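Local coordinates for protein putative pectin lyase (Geobacillus virus E2, PDB 7CHU) that serves as a trimeric tailspike of a deep-sea thermophilic phage, with a pectate lyase-like beta-helix that probably recognises or cleaves host surface polysaccharide, at residues 327-331 against 350-354; 346-350 against 367-371. One frame throughout, in Å; residues are numbered along the deposited sequence.

Contact 1. Residues 327-331 against 350-354; sequences DFIKV and FVNLT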
ATOM      1  N   ASP A 327     -21.150  14.158   4.004  1.00 17.10           N
ATOM      2  CA  ASP A 327     -20.707  12.767   4.012  1.00 18.44           C
ATOM      3  C   ASP A 327     -19.213  12.753   3.725  1.00 14.79           C
ATOM      4  O   ASP A 327     -18.726  13.557   2.930  1.00 17.53           O
ATOM      5  CB  ASP A 327     -21.441  11.932   2.962  1.00 18.08           C
ATOM      6  CG  ASP A 327     -22.943  12.116   3.015  1.00 20.08           C
ATOM      7  OD1 ASP A 327     -23.530  11.946   4.105  1.00 17.04           O
ATOM      8  OD2 ASP A 327     -23.536  12.427   1.961  1.00 19.88           O
ATOM      9  N   PHE A 328     -18.474  11.868   4.378  1.00 12.67           N
ATOM     10  CA  PHE A 328     -17.074  11.731   4.045  1.00 15.57           C
ATOM     11  C   PHE A 328     -16.889  11.207   2.607  1.00 15.72           C
ATOM     12  O   PHE A 328     -16.048  11.710   1.861  1.00 17.35           O
ATOM     13  CB  PHE A 328     -16.397  10.704   4.980  1.00 14.14           C
ATOM     14  CG  PHE A 328     -15.894  11.272   6.286  1.00 16.05           C
ATOM     15  CD1 PHE A 328     -15.021  12.348   6.309  1.00 12.03           C
ATOM     16  CD2 PHE A 328     -16.278  10.705   7.497  1.00 16.25           C
ATOM     17  CE1 PHE A 328     -14.557  12.860   7.509  1.00 13.53           C
ATOM     18  CE2 PHE A 328     -15.817  11.212   8.699  1.00 14.79           C
ATOM     19  CZ  PHE A 328     -14.956  12.292   8.704  1.00 16.90           C
ATOM     20  N   ILE A 329     -17.678  10.195   2.228  1.00 12.85           N
ATOM     21  CA  ILE A 329     -17.666   9.655   0.872  1.00 13.66           C
ATOM     22  C   ILE A 329     -19.106   9.604   0.392  1.00 13.99           C
ATOM     23  O   ILE A 329     -19.908   8.823   0.916  1.00 15.56           O
ATOM     24  CB  ILE A 329     -17.037   8.255   0.778  1.00 11.79           C
ATOM     25  CG1 ILE A 329     -15.645   8.210   1.425  1.00 14.89           C
ATOM     26  CG2 ILE A 329     -16.937   7.814  -0.705  1.00 14.33           C
ATOM     27  CD1 ILE A 329     -15.043   6.828   1.456  1.00 11.64           C
ATOM     28  N   LYS A 330     -19.432  10.397  -0.629  1.00 13.80           N
ATOM     29  CA  LYS A 330     -20.768  10.410  -1.221  1.00 11.37           C
ATOM     30  C   LYS A 330     -20.700   9.640  -2.534  1.00 14.49           C
ATOM     31  O   LYS A 330     -20.057  10.089  -3.490  1.00 16.24           O
ATOM     32  CB  LYS A 330     -21.232  11.846  -1.433  1.00 12.92           C
ATOM     33  CG  LYS A 330     -22.680  12.026  -1.749  1.00 17.66           C
ATOM     34  CD  LYS A 330     -22.955  13.490  -2.099  1.00 21.02           C
ATOM     35  CE  LYS A 330     -24.196  14.041  -1.419  1.00 30.00           C
ATOM     36  NZ  LYS A 330     -23.969  14.380   0.037  1.00 33.42           N
ATOM     37  N   VAL A 331     -21.313   8.458  -2.567  1.00 14.15           N
ATOM     38  CA  VAL A 331     -21.143   7.519  -3.673  1.00 15.00           C
ATOM     39  C   VAL A 331     -22.337   7.617  -4.613  1.00 15.16           C
ATOM     40  O   VAL A 331     -23.495   7.590  -4.171  1.00 14.18           O
ATOM     41  CB  VAL A 331     -20.993   6.073  -3.165  1.00 16.66           C
ATOM     42  CG1 VAL A 331     -20.873   5.091  -4.342  1.00 11.19           C
ATOM     43  CG2 VAL A 331     -19.798   5.944  -2.198  1.00 13.27           C
ATOM     44  N   PHE A 350     -20.581   8.284   7.054  1.00 14.52           N
ATOM     45  CA  PHE A 350     -19.224   7.999   6.604  1.00 17.39           C
ATOM     46  C   PHE A 350     -19.240   7.683   5.117  1.00 16.84           C
ATOM     47  O   PHE A 350     -18.443   8.231   4.350  1.00 15.30           O
ATOM     48  CB  PHE A 350     -18.593   6.831   7.370  1.00 13.32           C
ATOM     49  CG  PHE A 350     -18.414   7.080   8.854  1.00 16.08           C
ATOM     50  CD1 PHE A 350     -18.385   8.369   9.369  1.00 12.22           C
ATOM     51  CD2 PHE A 350     -18.277   6.002   9.729  1.00 16.07           C
ATOM     52  CE1 PHE A 350     -18.232   8.582  10.730  1.00 13.35           C
ATOM     53  CE2 PHE A 350     -18.110   6.202  11.093  1.00 18.44           C
ATOM     54  CZ  PHE A 350     -18.093   7.494  11.599  1.00 18.05           C
ATOM     55  N   VAL A 351     -20.156   6.802   4.700  1.00 15.09           N
ATOM     56  CA  VAL A 351     -20.308   6.368   3.308  1.00 14.55           C
ATOM     57  C   VAL A 351     -21.791   6.437   2.967  1.00 16.99           C
ATOM     58  O   VAL A 351     -22.604   5.707   3.548  1.00 15.09           O
ATOM     59  CB  VAL A 351     -19.771   4.944   3.061  1.00 17.11           C
ATOM     60  CG1 VAL A 351     -19.970   4.529   1.619  1.00 15.17           C
ATOM     61  CG2 VAL A 351     -18.255   4.809   3.425  1.00 13.90           C
ATOM     62  N   ASN A 352     -22.143   7.314   2.029  1.00 15.30           N
ATOM     63  CA  ASN A 352     -23.523   7.532   1.607  1.00 14.89           C
ATOM     64  C   ASN A 352     -23.662   6.906   0.224  1.00 16.19           C
ATOM     65  O   ASN A 352     -23.188   7.466  -0.763  1.00 15.48           O
ATOM     66  CB  ASN A 352     -23.851   9.020   1.597  1.00 14.03           C
ATOM     67  CG  ASN A 352     -25.343   9.295   1.383  1.00 20.50           C
ATOM     68  OD1 ASN A 352     -26.125   8.366   1.172  1.00 18.17           O
ATOM     69  ND2 ASN A 352     -25.728  10.574   1.435  1.00 14.22           N
ATOM     70  N   LEU A 353     -24.279   5.730   0.160  1.00 12.35           N
ATOM     71  CA  LEU A 353     -24.509   5.036  -1.102  1.00 13.99           C
ATOM     72  C   LEU A 353     -25.809   5.596  -1.691  1.00 16.66           C
ATOM     73  O   LEU A 353     -26.910   5.185  -1.307  1.00 15.24           O
ATOM     74  CB  LEU A 353     -24.549   3.528  -0.874  1.00 14.66           C
ATOM     75  CG  LEU A 353     -23.312   2.951  -0.132  1.00 16.83           C
ATOM     76  CD1 LEU A 353     -23.457   1.494   0.228  1.00 18.17           C
ATOM     77  CD2 LEU A 353     -22.010   3.160  -0.942  1.00 13.02           C
ATOM     78  N   THR A 354     -25.684   6.566  -2.607  1.00 15.14           N
ATOM     79  CA  THR A 354     -26.853   7.279  -3.112  1.00 15.33           C
ATOM     80  C   THR A 354     -27.448   6.605  -4.349  1.00 16.70           C
ATOM     81  O   THR A 354     -26.773   5.875  -5.084  1.00 13.24           O
ATOM     82  CB  THR A 354     -26.523   8.741  -3.451  1.00 18.15           C
ATOM     83  OG1 THR A 354     -25.746   8.803  -4.644  1.00 17.24           O
ATOM     84  CG2 THR A 354     -25.758   9.412  -2.328  1.00 16.90           C
TER
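Ile329, Lys330 and Val331 pair in parallel with Val351, Asn352 and Leu353, the short strand axes 4.8 Å apart and 10° from aligned, as neighbouring rungs on one face of a parallel beta-helix of the pectate lyase-like kind. Backbone bonds set the register: Ile329 N to Phe350 O, Asn352 N to Ile329 O at 2.9 Å, and Val331 N to Asn352 O at 2.8 Å. Beyond the last bridge, Val331 O takes two donors from one residue, Thr354 N at 2.9 Å and Thr354 OG1 at 2.6 Å; the hydroxyl can fold back because chi1 (73°) sets OG1 between the backbone N and the carbonyl carbon. Polar side chains gather on the Lys330 and Asn352 face. Asn352 ND2 gives a nearly straight bond (170°) to Asp327 OD2, 2.9 Å away, within its own amide plane but from above the carboxylate. Lys330 NZ reaches the same OD2 from the opposite face in a 2.8 Å salt bridge, so one oxygen is gripped from both sides. On the other face, Val331 CG2 lies alongside Leu353 CD2 (3.8 Å) and also meets Val351 CG1. In the turns that lead into the two strands, Phe328 and Phe350 point the same way, Phe350 CD1 meeting the Phe328 ring edge at CD2. Strand 307-309 pairs with the other edge of strand 329-331, and Phe343 of strand 342-346 packs on Ile329 and Val351.

Contact 2. Residues 346-350 against 367-371; sequences CTGYF and GQYFG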
ATOM      1  N   CYS A 346     -18.001  13.572  11.080  1.00 14.63           N
ATOM      2  CA  CYS A 346     -18.667  14.230   9.967  1.00 16.04           C
ATOM      3  C   CYS A 346     -20.134  14.489  10.318  1.00 21.52           C
ATOM      4  O   CYS A 346     -20.676  13.945  11.284  1.00 19.72           O
ATOM      5  CB  CYS A 346     -18.576  13.400   8.695  1.00 15.78           C
ATOM      6  SG  CYS A 346     -19.478  11.805   8.828  1.00 18.50           S
ATOM      7  N   THR A 347     -20.764  15.346   9.530  1.00 20.27           N
ATOM      8  CA  THR A 347     -22.156  15.702   9.759  1.00 21.80           C
ATOM      9  C   THR A 347     -23.123  14.760   9.047  1.00 21.90           C
ATOM     10  O   THR A 347     -24.287  14.693   9.437  1.00 21.13           O
ATOM     11  CB  THR A 347     -22.407  17.155   9.317  1.00 26.71           C
ATOM     12  OG1 THR A 347     -22.254  17.265   7.902  1.00 27.60           O
ATOM     13  CG2 THR A 347     -21.418  18.096   9.956  1.00 25.44           C
ATOM     14  N   GLY A 348     -22.665  14.007   8.040  1.00 19.08           N
ATOM     15  CA  GLY A 348     -23.503  13.030   7.362  1.00 16.48           C
ATOM     16  C   GLY A 348     -23.131  11.594   7.672  1.00 18.44           C
ATOM     17  O   GLY A 348     -22.734  11.278   8.797  1.00 18.14           O
ATOM     18  N   TYR A 349     -23.251  10.710   6.685  1.00 17.61           N
ATOM     19  CA  TYR A 349     -22.751   9.350   6.796  1.00 18.67           C
ATOM     20  C   TYR A 349     -21.252   9.314   6.514  1.00 20.39           C
ATOM     21  O   TYR A 349     -20.715  10.181   5.820  1.00 16.87           O
ATOM     22  CB  TYR A 349     -23.458   8.436   5.805  1.00 17.04           C
ATOM     23  CG  TYR A 349     -24.955   8.449   5.944  1.00 18.02           C
ATOM     24  CD1 TYR A 349     -25.576   7.639   6.881  1.00 16.80           C
ATOM     25  CD2 TYR A 349     -25.759   9.256   5.116  1.00 17.81           C
ATOM     26  CE1 TYR A 349     -26.962   7.615   7.010  1.00 18.46           C
ATOM     27  CE2 TYR A 349     -27.158   9.247   5.237  1.00 18.21           C
ATOM     28  CZ  TYR A 349     -27.741   8.429   6.193  1.00 19.20           C
ATOM     29  OH  TYR A 349     -29.109   8.395   6.339  1.00 24.79           O
ATOM     30  N   PHE A 350     -20.581   8.284   7.054  1.00 14.52           N
ATOM     31  CA  PHE A 350     -19.224   7.999   6.604  1.00 17.39           C
ATOM     32  C   PHE A 350     -19.240   7.683   5.117  1.00 16.84           C
ATOM     33  O   PHE A 350     -18.443   8.231   4.350  1.00 15.30           O
ATOM     34  CB  PHE A 350     -18.593   6.831   7.370  1.00 13.32           C
ATOM     35  CG  PHE A 350     -18.414   7.080   8.854  1.00 16.08           C
ATOM     36  CD1 PHE A 350     -18.385   8.369   9.369  1.00 12.22           C
ATOM     37  CD2 PHE A 350     -18.277   6.002   9.729  1.00 16.07           C
ATOM     38  CE1 PHE A 350     -18.232   8.582  10.730  1.00 13.35           C
ATOM     39  CE2 PHE A 350     -18.110   6.202  11.093  1.00 18.44           C
ATOM     40  CZ  PHE A 350     -18.093   7.494  11.599  1.00 18.05           C
ATOM     41  N   GLY A 367     -14.452   3.802  12.868  1.00 16.52           N
ATOM     42  CA  GLY A 367     -14.551   5.237  13.001  1.00 17.45           C
ATOM     43  C   GLY A 367     -15.540   5.642  14.070  1.00 19.23           C
ATOM     44  O   GLY A 367     -16.164   4.809  14.712  1.00 20.09           O
ATOM     45  N   GLN A 368     -15.679   6.956  14.231  1.00 18.52           N
ATOM     46  CA  GLN A 368     -16.512   7.477  15.296  1.00 18.01           C
ATOM     47  C   GLN A 368     -17.069   8.830  14.888  1.00 19.69           C
ATOM     48  O   GLN A 368     -16.411   9.596  14.176  1.00 19.02           O
ATOM     49  CB  GLN A 368     -15.716   7.591  16.612  1.00 20.05           C
ATOM     50  CG  GLN A 368     -16.628   7.718  17.844  1.00 17.34           C
ATOM     51  CD  GLN A 368     -15.835   7.801  19.135  1.00 27.68           C
ATOM     52  OE1 GLN A 368     -14.600   7.849  19.121  1.00 25.72           O
ATOM     53  NE2 GLN A 368     -16.542   7.833  20.259  1.00 25.65           N
ATOM     54  N   TYR A 369     -18.297   9.106  15.340  1.00 16.38           N
ATOM     55  CA  TYR A 369     -18.948  10.414  15.248  1.00 16.88           C
ATOM     56  C   TYR A 369     -19.433  10.709  13.834  1.00 19.58           C
ATOM     57  O   TYR A 369     -19.024  11.696  13.211  1.00 18.06           O
ATOM     58  CB  TYR A 369     -18.031  11.542  15.742  1.00 16.70           C
ATOM     59  CG  TYR A 369     -17.713  11.443  17.216  1.00 22.67           C
ATOM     60  CD1 TYR A 369     -18.738  11.236  18.166  1.00 24.82           C
ATOM     61  CD2 TYR A 369     -16.401  11.533  17.670  1.00 19.74           C
ATOM     62  CE1 TYR A 369     -18.450  11.118  19.531  1.00 23.39           C
ATOM     63  CE2 TYR A 369     -16.113  11.432  19.023  1.00 19.35           C
ATOM     64  CZ  TYR A 369     -17.137  11.226  19.944  1.00 25.89           C
ATOM     65  OH  TYR A 369     -16.821  11.115  21.278  1.00 31.44           O
ATOM     66  N   PHE A 370     -20.285   9.841  13.313  1.00 19.78           N
ATOM     67  CA  PHE A 370     -21.118  10.190  12.174  1.00 19.39           C
ATOM     68  C   PHE A 370     -22.165  11.219  12.620  1.00 22.77           C
ATOM     69  O   PHE A 370     -22.254  11.596  13.797  1.00 19.44           O
ATOM     70  CB  PHE A 370     -21.767   8.928  11.598  1.00 17.60           C
ATOM     71  CG  PHE A 370     -22.314   8.008  12.647  1.00 18.90           C
ATOM     72  CD1 PHE A 370     -23.559   8.255  13.214  1.00 20.91           C
ATOM     73  CD2 PHE A 370     -21.575   6.924  13.101  1.00 18.53           C
ATOM     74  CE1 PHE A 370     -24.061   7.422  14.195  1.00 17.76           C
ATOM     75  CE2 PHE A 370     -22.066   6.094  14.093  1.00 16.88           C
ATOM     76  CZ  PHE A 370     -23.326   6.339  14.631  1.00 19.50           C
ATOM     77  N   GLY A 371     -22.976  11.675  11.672  1.00 20.18           N
ATOM     78  CA  GLY A 371     -23.903  12.748  11.969  1.00 22.18           C
ATOM     79  C   GLY A 371     -24.984  12.321  12.948  1.00 24.91           C
ATOM     80  O   GLY A 371     -25.393  11.159  12.997  1.00 21.08           O
TER
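Phe370 leans over the Phe350 ring: its CB sits above one face, 4.1 Å from the ring centroid, as a CH-pi contact, and its own ring follows as an offset edge-to-face partner with centroids 5.7 Å apart and planes at 69°. With chi1 at 44°, CG of Phe370 stands between the backbone N and the carbonyl carbon, which brings the CD2 edge of the ring to 3.8 Å from Phe350 CZ. The far end of the Phe350 ring also rests on backbone, CE1 lying 3.5 Å from Phe370 N, with Gln368 N close to CZ. Two main-chain bonds hold the bend beside these rings, Cys346 N to Tyr369 O at 3.0 Å and Gly371 N to Gly348 O at 2.9 Å. Gly371 CA comes within 3.2 Å of Thr347 O in a CA-H...O contact. Both segments run from the end of a strand into a turn, at equivalent corners of successive coils of a right-handed parallel beta-helix, the fold of the pectate lyase-like family, in which strand 342-346 pairs in parallel with 366-368. Further out, Thr347 and Gly348 are tied by backbone bonds to Cys324 and Asn326 of the preceding coil. Phe343 lies nearly parallel to the Phe350 ring, and Pro376 touches Phe370. Outside the coil Tyr369 meets Tyr344, while Gln368 packs on Arg335 of the second subunit.

In the fold
From the N terminus the chain enters contact 1 at 327-331, runs through strands 337-339 and 342-346, and turns at 346-350 into strand 351-353, where 350-354 closes the first loop, with 18 residues between the paired segments. Contact 2 opens before that closure, at 346-350, and ends at 367-371, where strand 366-368 runs out, after strands 351-353 and 361-363; the two loops therefore overlap, sharing Phe350. Each spans about one coil of the beta-helix, contact 1 joining neighbouring strands and contact 2 neighbouring corners. Their centres lie 10 Å apart, and a probable hydrogen bond from Tyr349 N to Asp327 OD1 (2.9 Å) links them directly.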